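Local coordinates for fructose-bisphosphate aldolase (PDB 4TR9), which is a class I aldolase, an enzyme of the TIM-barrel fold in which helices surround a ring of parallel strands, modelled here as an assembly of four chains, at residues I206-C209 with A210-Q214; S218-F221 with K222-E226; R262-R265 with R266-P270. One frame throughout, in Å; residues are numbered along the deposited sequence. Where two conformers were deposited one is given.

Contact 1: I206-C209 with A210-Q214; sequences IEVC and AVVTQ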
ATOM      1  N   ILE A 206      25.914   9.804   7.605  1.00 53.69           N
ATOM      2  CA  ILE A 206      25.919   8.583   6.809  1.00 48.74           C
ATOM      3  C   ILE A 206      24.880   7.592   7.338  1.00 44.49           C
ATOM      4  O   ILE A 206      24.406   6.723   6.604  1.00 43.55           O
ATOM      5  CB  ILE A 206      27.326   7.937   6.791  1.00 50.26           C
ATOM      6  CG1 ILE A 206      27.399   6.807   5.760  1.00 40.99           C
ATOM      7  CG2 ILE A 206      27.725   7.458   8.180  1.00 47.56           C
ATOM      8  CD1 ILE A 206      28.792   6.243   5.573  1.00 41.66           C
ATOM      9  N   GLU A 207      24.513   7.741   8.607  1.00 44.50           N
ATOM     10  CA  GLU A 207      23.489   6.898   9.210  1.00 41.35           C
ATOM     11  C   GLU A 207      22.114   7.236   8.643  1.00 43.80           C
ATOM     12  O   GLU A 207      21.284   6.352   8.431  1.00 44.13           O
ATOM     13  CB  GLU A 207      23.482   7.051  10.733  1.00 49.26           C
ATOM     14  CG  GLU A 207      24.711   6.484  11.435  1.00 56.22           C
ATOM     15  CD  GLU A 207      25.925   7.391  11.341  1.00 70.78           C
ATOM     16  OE1 GLU A 207      25.818   8.484  10.743  1.00 70.10           O
ATOM     17  OE2 GLU A 207      26.992   7.012  11.870  1.00 77.51           O
ATOM     18  N   VAL A 208      21.884   8.522   8.400  1.00 47.68           N
ATOM     19  CA  VAL A 208      20.631   8.984   7.817  1.00 47.64           C
ATOM     20  C   VAL A 208      20.478   8.459   6.394  1.00 40.27           C
ATOM     21  O   VAL A 208      19.405   7.999   6.002  1.00 37.67           O
ATOM     22  CB  VAL A 208      20.544  10.524   7.809  1.00 55.50           C
ATOM     23  CG1 VAL A 208      19.279  10.988   7.102  1.00 48.69           C
ATOM     24  CG2 VAL A 208      20.595  11.063   9.230  1.00 62.92           C
ATOM     25  N   CYS A 209      21.565   8.522   5.629  1.00 44.01           N
ATOM     26  CA  CYS A 209      21.563   8.047   4.251  1.00 36.19           C
ATOM     27  C   CYS A 209      21.244   6.558   4.170  1.00 34.74           C
ATOM     28  O   CYS A 209      20.568   6.112   3.245  1.00 36.39           O
ATOM     29  CB  CYS A 209      22.913   8.326   3.587  1.00 38.27           C
ATOM     30  SG  CYS A 209      23.023   7.771   1.870  1.00 39.34           S
ATOM     31  N   ALA A 210      21.729   5.795   5.144  1.00 39.19           N
ATOM     32  CA  ALA A 210      21.471   4.360   5.190  1.00 38.25           C
ATOM     33  C   ALA A 210      19.990   4.076   5.410  1.00 38.11           C
ATOM     34  O   ALA A 210      19.403   3.230   4.734  1.00 33.89           O
ATOM     35  CB  ALA A 210      22.303   3.704   6.281  1.00 40.58           C
ATOM     36  N   VAL A 211      19.390   4.790   6.358  1.00 37.82           N
ATOM     37  CA  VAL A 211      17.979   4.616   6.679  1.00 39.95           C
ATOM     38  C   VAL A 211      17.094   4.988   5.492  1.00 38.64           C
ATOM     39  O   VAL A 211      16.133   4.286   5.176  1.00 38.15           O
ATOM     40  CB  VAL A 211      17.573   5.462   7.902  1.00 43.42           C
ATOM     41  CG1 VAL A 211      16.083   5.335   8.169  1.00 45.36           C
ATOM     42  CG2 VAL A 211      18.372   5.044   9.125  1.00 45.23           C
ATOM     43  N   VAL A 212      17.432   6.093   4.834  1.00 43.68           N
ATOM     44  CA  VAL A 212      16.679   6.556   3.674  1.00 39.32           C
ATOM     45  C   VAL A 212      16.821   5.593   2.499  1.00 39.00           C
ATOM     46  O   VAL A 212      15.830   5.224   1.868  1.00 40.84           O
ATOM     47  CB  VAL A 212      17.130   7.964   3.236  1.00 44.45           C
ATOM     48  CG1 VAL A 212      16.488   8.344   1.910  1.00 41.21           C
ATOM     49  CG2 VAL A 212      16.796   8.986   4.310  1.00 48.30           C
ATOM     50  N   THR A 213      18.053   5.186   2.211  1.00 37.93           N
ATOM     51  CA  THR A 213      18.316   4.269   1.108  1.00 33.50           C
ATOM     52  C   THR A 213      17.607   2.937   1.325  1.00 35.33           C
ATOM     53  O   THR A 213      17.049   2.360   0.393  1.00 34.79           O
ATOM     54  CB  THR A 213      19.824   4.020   0.925  1.00 30.67           C
ATOM     55  OG1 THR A 213      20.497   5.273   0.741  1.00 35.77           O
ATOM     56  CG2 THR A 213      20.078   3.134  -0.284  1.00 26.57           C
ATOM     57  N   GLN A 214      17.624   2.459   2.565  1.00 38.16           N
ATOM     58  CA  GLN A 214      16.950   1.216   2.917  1.00 35.70           C
ATOM     59  C   GLN A 214      15.442   1.333   2.708  1.00 38.73           C
ATOM     60  O   GLN A 214      14.794   0.393   2.249  1.00 40.03           O
ATOM     61  CB  GLN A 214      17.259   0.835   4.367  1.00 40.21           C
ATOM     62  CG  GLN A 214      16.542  -0.413   4.852  1.00 48.53           C
ATOM     63  CD  GLN A 214      16.934  -0.795   6.266  1.00 49.31           C
ATOM     64  OE1 GLN A 214      17.961  -0.350   6.780  1.00 46.43           O
ATOM     65  NE2 GLN A 214      16.115  -1.625   6.901  1.00 51.16           N
TER
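C209 and T213 meet at the opening of helix 206-226, the alpha-helical connection of a beta-alpha-beta unit that leads from strand 191-198 to strand 235-236 in the TIM barrel. The contact follows the i to i+4 spacing of an alpha-helix and falls into three kinds of interaction.

Backbone bonding comes first. I206, E207 and V208 each offer a carbonyl to the amide four residues on, and the V212 N to V208 O bond, at 3.0 Å, is the straightest of these three, with an N-H...O angle of 164°.

Apolar packing is slighter. V208 CG1 leans toward the next turn while V212 CG2 lies beside its own backbone N, and the two methyls come within 4.2 Å of each other. Beyond them, V212 rests on I198 of strand 191-198 and V208 on T161; V212 also meets Y7, and V208 meets E6, of a second subunit. A210 packs on helix 253-267, and T213 touches both that helix and I198.

The polar side-chain interaction illustrates how a helix can absorb a buried threonine. With OG1 turned back beside the backbone N (chi1 -56°), T213 can give its hydroxyl proton to the same carbonyl that receives its amide. C209 O is thus gripped twice, by T213 N at 2.9 Å and by T213 OG1 at 2.6 Å, from opposite faces of the carbonyl plane. The C209 thiol extends along the same flank, its SG lying 3.7 Å from T213 OG1.

Contact 2: S218-F221 with K222-E226; sequences SCVF and KALQE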
ATOM      1  N   SER A 218      13.365  -0.576  -0.431  1.00 34.21           N
ATOM      2  CA  SER A 218      12.265  -1.444  -0.031  0.59 35.40           C
ATOM      3  C   SER A 218      11.024  -1.167  -0.872  1.00 36.68           C
ATOM      4  O   SER A 218      10.309  -2.088  -1.267  1.00 38.39           O
ATOM      5  CB  SER A 218      11.947  -1.263   1.454  0.59 39.67           C
ATOM      6  OG  SER A 218      10.828  -2.042   1.835  0.59 37.44           O
ATOM      7  N   CYS A 219      10.775   0.110  -1.143  1.00 32.68           N
ATOM      8  CA  CYS A 219       9.624   0.516  -1.938  1.00 39.26           C
ATOM      9  C   CYS A 219       9.863   0.270  -3.424  1.00 39.00           C
ATOM     10  O   CYS A 219       8.933  -0.049  -4.167  1.00 34.44           O
ATOM     11  CB  CYS A 219       9.299   1.990  -1.693  1.00 34.17           C
ATOM     12  SG  CYS A 219       7.805   2.573  -2.523  1.00 86.43           S
ATOM     13  N   VAL A 220      11.113   0.418  -3.853  1.00 35.29           N
ATOM     14  CA  VAL A 220      11.475   0.196  -5.248  1.00 36.91           C
ATOM     15  C   VAL A 220      11.244  -1.259  -5.644  1.00 32.39           C
ATOM     16  O   VAL A 220      10.553  -1.540  -6.622  1.00 36.18           O
ATOM     17  CB  VAL A 220      12.945   0.575  -5.524  1.00 33.00           C
ATOM     18  CG1 VAL A 220      13.403   0.009  -6.859  1.00 35.33           C
ATOM     19  CG2 VAL A 220      13.116   2.086  -5.496  1.00 30.79           C
ATOM     20  N   PHE A 221      11.813  -2.180  -4.873  1.00 37.33           N
ATOM     21  CA  PHE A 221      11.649  -3.604  -5.146  1.00 37.33           C
ATOM     22  C   PHE A 221      10.206  -4.052  -4.955  1.00 42.04           C
ATOM     23  O   PHE A 221       9.741  -4.969  -5.631  1.00 39.94           O
ATOM     24  CB  PHE A 221      12.580  -4.432  -4.261  1.00 32.67           C
ATOM     25  CG  PHE A 221      13.988  -4.511  -4.775  1.00 34.82           C
ATOM     26  CD1 PHE A 221      14.348  -5.486  -5.689  1.00 31.92           C
ATOM     27  CD2 PHE A 221      14.947  -3.608  -4.352  1.00 37.43           C
ATOM     28  CE1 PHE A 221      15.642  -5.561  -6.172  1.00 30.29           C
ATOM     29  CE2 PHE A 221      16.243  -3.677  -4.829  1.00 37.20           C
ATOM     30  CZ  PHE A 221      16.591  -4.655  -5.740  1.00 33.08           C
ATOM     31  N   LYS A 222       9.500  -3.406  -4.031  1.00 30.93           N
ATOM     32  CA  LYS A 222       8.086  -3.691  -3.832  1.00 34.58           C
ATOM     33  C   LYS A 222       7.321  -3.396  -5.113  1.00 31.79           C
ATOM     34  O   LYS A 222       6.567  -4.234  -5.603  1.00 35.94           O
ATOM     35  CB  LYS A 222       7.518  -2.875  -2.670  1.00 37.74           C
ATOM     36  CG  LYS A 222       6.042  -3.123  -2.395  1.00 35.14           C
ATOM     37  CD  LYS A 222       5.767  -4.596  -2.136  1.00 40.74           C
ATOM     38  CE  LYS A 222       4.371  -4.811  -1.571  1.00 41.41           C
ATOM     39  NZ  LYS A 222       3.301  -4.307  -2.474  1.00 48.17           N
ATOM     40  N   ALA A 223       7.536  -2.204  -5.661  1.00 33.90           N
ATOM     41  CA  ALA A 223       6.905  -1.813  -6.914  1.00 36.59           C
ATOM     42  C   ALA A 223       7.367  -2.710  -8.059  1.00 35.35           C
ATOM     43  O   ALA A 223       6.618  -2.961  -9.002  1.00 33.09           O
ATOM     44  CB  ALA A 223       7.202  -0.354  -7.227  1.00 27.43           C
ATOM     45  N   LEU A 224       8.602  -3.195  -7.967  1.00 36.17           N
ATOM     46  CA  LEU A 224       9.157  -4.060  -9.002  1.00 34.29           C
ATOM     47  C   LEU A 224       8.437  -5.403  -9.072  1.00 37.03           C
ATOM     48  O   LEU A 224       8.203  -5.932 -10.159  1.00 40.85           O
ATOM     49  CB  LEU A 224      10.654  -4.285  -8.776  1.00 34.00           C
ATOM     50  CG  LEU A 224      11.589  -3.162  -9.231  1.00 28.85           C
ATOM     51  CD1 LEU A 224      13.042  -3.553  -9.012  1.00 31.96           C
ATOM     52  CD2 LEU A 224      11.342  -2.806 -10.690  1.00 30.34           C
ATOM     53  N   GLN A 225       8.082  -5.949  -7.914  1.00 39.41           N
ATOM     54  CA  GLN A 225       7.467  -7.270  -7.865  1.00 40.48           C
ATOM     55  C   GLN A 225       5.968  -7.216  -8.144  1.00 44.77           C
ATOM     56  O   GLN A 225       5.364  -8.225  -8.509  1.00 48.87           O
ATOM     57  CB  GLN A 225       7.732  -7.928  -6.510  1.00 35.64           C
ATOM     58  CG  GLN A 225       9.211  -8.062  -6.185  1.00 42.88           C
ATOM     59  CD  GLN A 225       9.544  -9.359  -5.478  1.00 39.10           C
ATOM     60  OE1 GLN A 225       8.680 -10.215  -5.284  1.00 58.77           O
ATOM     61  NE2 GLN A 225      10.805  -9.515  -5.093  1.00 34.76           N
ATOM     62  N   GLU A 226       5.371  -6.041  -7.979  1.00 35.31           N
ATOM     63  CA  GLU A 226       3.948  -5.888  -8.248  0.62 36.99           C
ATOM     64  C   GLU A 226       3.686  -5.771  -9.747  1.00 34.24           C
ATOM     65  O   GLU A 226       2.597  -6.096 -10.218  1.00 35.40           O
ATOM     66  CB  GLU A 226       3.384  -4.675  -7.509  0.62 37.45           C
ATOM     67  CG  GLU A 226       3.501  -4.782  -5.996  0.62 38.69           C
ATOM     68  CD  GLU A 226       3.215  -6.184  -5.488  0.62 40.53           C
ATOM     69  OE1 GLU A 226       2.068  -6.654  -5.642  0.62 42.01           O
ATOM     70  OE2 GLU A 226       4.139  -6.819  -4.939  0.62 41.61           O
TER
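L224 lies against both V220 and F221, so the last turns of helix 206-226 have one densely filled flank and one much looser one. On the filled flank V220 and L224 run side by side and point the same way, with V220 CG1 and L224 CD1 4.2 Å apart. F221 comes to the same methyl by a different route: its side chain and that of L224 cross obliquely, and F221 CD1 lies 4.1 Å from L224 CD1. One leucine branch therefore serves two neighbours. L224 owes this position to its CG, which is set beside the backbone N (chi1 -80°) and is drawn down to 3.2 Å from V220 O. That oxygen also accepts the L224 amide, at 2.9 Å from N to O, through a noticeably bent bond with an N-H...O angle of 138°. A223 N to C219 O is straighter, at 165°.

The other flank is looser and more polar. K222 leaves the helix with CG anti to its backbone N, then bends at chi2 and chi4, and K222 NZ stands 3.6 Å from E226 OE2. This is a long ion pair and a doubtful one, since E226 occupies two conformers. Another copy of the protein borders this side: S218 and K222 both pack on K222 of the second subunit, and Q225 sends its NE2 to the carbonyl oxygen of R266 there.

The sides of the helix thus meet different parts of the barrel. C219 and A223 lie against helix 168-187, V220 packs on V194 and P196 of strand 191-198, and F221 reaches L231, in the loop that follows its own helix, and the loop after helix 253-267.

Contact 3: R262-R265 with R266-P270; sequences RTLR and RTVPP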
ATOM      1  N   ARG A 262      25.452  -3.427   4.318  1.00 29.44           N
ATOM      2  CA  ARG A 262      24.345  -3.673   5.236  1.00 32.84           C
ATOM      3  C   ARG A 262      23.013  -3.250   4.623  1.00 32.65           C
ATOM      4  O   ARG A 262      22.008  -3.943   4.765  1.00 36.65           O
ATOM      5  CB  ARG A 262      24.564  -2.936   6.559  1.00 33.09           C
ATOM      6  CG  ARG A 262      23.538  -3.281   7.628  1.00 41.18           C
ATOM      7  CD  ARG A 262      23.685  -2.397   8.853  1.00 42.95           C
ATOM      8  NE  ARG A 262      23.155  -1.057   8.625  1.00 51.59           N
ATOM      9  CZ  ARG A 262      23.113  -0.105   9.549  1.00 55.65           C
ATOM     10  NH1 ARG A 262      22.612   1.088   9.255  1.00 50.25           N
ATOM     11  NH2 ARG A 262      23.572  -0.343  10.769  1.00 60.96           N
ATOM     12  N   THR A 263      23.017  -2.111   3.938  1.00 40.84           N
ATOM     13  CA  THR A 263      21.808  -1.586   3.314  1.00 34.32           C
ATOM     14  C   THR A 263      21.312  -2.505   2.200  1.00 35.60           C
ATOM     15  O   THR A 263      20.111  -2.740   2.064  1.00 33.80           O
ATOM     16  CB  THR A 263      22.041  -0.176   2.738  1.00 35.82           C
ATOM     17  OG1 THR A 263      22.549   0.683   3.766  1.00 39.81           O
ATOM     18  CG2 THR A 263      20.742   0.403   2.194  1.00 39.77           C
ATOM     19  N   LEU A 264      22.245  -3.028   1.410  1.00 39.95           N
ATOM     20  CA  LEU A 264      21.900  -3.900   0.293  1.00 33.98           C
ATOM     21  C   LEU A 264      21.421  -5.267   0.768  1.00 32.89           C
ATOM     22  O   LEU A 264      20.459  -5.816   0.230  1.00 32.61           O
ATOM     23  CB  LEU A 264      23.098  -4.065  -0.644  1.00 34.81           C
ATOM     24  CG  LEU A 264      23.544  -2.806  -1.391  1.00 35.65           C
ATOM     25  CD1 LEU A 264      24.736  -3.109  -2.287  1.00 37.19           C
ATOM     26  CD2 LEU A 264      22.393  -2.224  -2.199  1.00 37.25           C
ATOM     27  N   ARG A 265      22.091  -5.812   1.779  1.00 32.09           N
ATOM     28  CA  ARG A 265      21.734  -7.123   2.311  1.00 37.49           C
ATOM     29  C   ARG A 265      20.349  -7.115   2.949  1.00 37.24           C
ATOM     30  O   ARG A 265      19.667  -8.138   2.981  1.00 39.02           O
ATOM     31  CB  ARG A 265      22.776  -7.593   3.327  1.00 37.19           C
ATOM     32  CG  ARG A 265      24.115  -7.970   2.714  1.00 33.27           C
ATOM     33  CD  ARG A 265      25.080  -8.488   3.767  1.00 41.97           C
ATOM     34  NE  ARG A 265      24.558  -9.665   4.454  1.00 46.08           N
ATOM     35  CZ  ARG A 265      24.717 -10.912   4.023  1.00 45.33           C
ATOM     36  NH1 ARG A 265      24.209 -11.924   4.713  1.00 48.95           N
ATOM     37  NH2 ARG A 265      25.382 -11.150   2.900  1.00 37.48           N
ATOM     38  N   ARG A 266      19.935  -5.955   3.447  1.00 32.73           N
ATOM     39  CA  ARG A 266      18.638  -5.826   4.102  1.00 37.86           C
ATOM     40  C   ARG A 266      17.491  -5.634   3.112  1.00 37.09           C
ATOM     41  O   ARG A 266      16.325  -5.783   3.477  1.00 37.13           O
ATOM     42  CB  ARG A 266      18.652  -4.655   5.089  1.00 41.55           C
ATOM     43  CG  ARG A 266      19.421  -4.910   6.375  1.00 42.01           C
ATOM     44  CD  ARG A 266      19.405  -3.671   7.260  1.00 46.01           C
ATOM     45  NE  ARG A 266      20.079  -3.885   8.538  1.00 50.16           N
ATOM     46  CZ  ARG A 266      20.248  -2.941   9.458  1.00 55.87           C
ATOM     47  NH1 ARG A 266      20.873  -3.223  10.592  1.00 57.39           N
ATOM     48  NH2 ARG A 266      19.795  -1.714   9.242  1.00 54.54           N
ATOM     49  N   THR A 267      17.813  -5.304   1.866  1.00 37.84           N
ATOM     50  CA  THR A 267      16.780  -4.901   0.915  1.00 40.67           C
ATOM     51  C   THR A 267      16.790  -5.660  -0.413  1.00 38.40           C
ATOM     52  O   THR A 267      15.736  -5.873  -1.012  1.00 36.95           O
ATOM     53  CB  THR A 267      16.888  -3.394   0.601  1.00 40.02           C
ATOM     54  OG1 THR A 267      18.209  -3.095   0.132  1.00 43.30           O
ATOM     55  CG2 THR A 267      16.603  -2.564   1.844  1.00 41.89           C
ATOM     56  N   VAL A 268      17.971  -6.066  -0.875  1.00 35.69           N
ATOM     57  CA  VAL A 268      18.105  -6.629  -2.218  1.00 38.24           C
ATOM     58  C   VAL A 268      18.136  -8.157  -2.245  1.00 36.07           C
ATOM     59  O   VAL A 268      19.092  -8.770  -1.772  1.00 36.34           O
ATOM     60  CB  VAL A 268      19.383  -6.113  -2.913  1.00 34.83           C
ATOM     61  CG1 VAL A 268      19.489  -6.691  -4.314  1.00 31.51           C
ATOM     62  CG2 VAL A 268      19.391  -4.593  -2.957  1.00 33.44           C
ATOM     63  N   PRO A 269      17.088  -8.775  -2.816  1.00 38.62           N
ATOM     64  CA  PRO A 269      17.016 -10.233  -2.972  1.00 33.36           C
ATOM     65  C   PRO A 269      18.128 -10.772  -3.871  1.00 37.79           C
ATOM     66  O   PRO A 269      18.464 -10.134  -4.870  1.00 37.19           O
ATOM     67  CB  PRO A 269      15.641 -10.454  -3.615  1.00 38.44           C
ATOM     68  CG  PRO A 269      14.861  -9.226  -3.288  1.00 37.18           C
ATOM     69  CD  PRO A 269      15.862  -8.113  -3.294  1.00 33.59           C
ATOM     70  N   PRO A 270      18.690 -11.940  -3.518  1.00 36.96           N
ATOM     71  CA  PRO A 270      19.804 -12.584  -4.225  1.00 36.82           C
ATOM     72  C   PRO A 270      19.506 -12.927  -5.686  1.00 39.09           C
ATOM     73  O   PRO A 270      20.441 -13.201  -6.439  1.00 40.06           O
ATOM     74  CB  PRO A 270      20.033 -13.865  -3.417  1.00 36.71           C
ATOM     75  CG  PRO A 270      19.509 -13.555  -2.064  1.00 38.82           C
ATOM     76  CD  PRO A 270      18.319 -12.679  -2.301  1.00 37.30           C
TER
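L264 O is gripped by two amides at the C-terminal end of helix 253-267, one of the outer helices of the TIM barrel. V268 N bonds to it in the carbonyl plane at 2.7 Å, whereas T267 N, at 3.2 Å, stands well above that plane, so the oxygen is shared between a four-residue and a three-residue spacing. The threonine in this final turn makes a second tie: T267 OG1, between backbone N and carbonyl carbon (chi1 56°), donates to T263 O at 2.7 Å. On the apolar side L264 and V268 lie side by side, their CD2 and CG2 methyls 3.9 Å apart.

A pair of arginines stacks on the flank of the same turn. R262 and R266 point the same way, and their guanidinium groups lie flat on each other, with centres 4.0 Å apart and planes inclined by only 9°. R262 CD also sits over one face of the R266 group, 3.4 Å from its NH1. Such a pairing of like charges is probably eased by E232 of a second subunit, which forms a salt bridge with R266 NE, and R266 NH2 has a weak hydrogen bond to Q214 OE1.

This end of the helix lies along helix 206-226, where T267 packs on L217. L264 and R265 face W302, just ahead of strand 303-308.

Contacts 1 and 2 occupy the two ends of a single helix, their centres 18 Å apart; the centre of contact 3 lies about 13 Å from each of theirs, at the end of helix 253-267 and in the loop after it. Contact 3 bridges them: T213 CG2 meets T263 CG2 at 3.7 Å, Q214 O lies 3.5 Å from T267 CG2, and F221 CE2 touches V268 CG2 at 3.8 Å. All three contacts also border the second subunit. None supplies a residue to the pocket holding n'-[(e)-(2,4-dichlorophenyl)methylidene]-3,4-dihydroxybenzohydrazide. Helix 206-226 does, however, connect strand 191-198, which carries the pocket residue E195, with strand 235-236, directly followed by K237 of the same pocket.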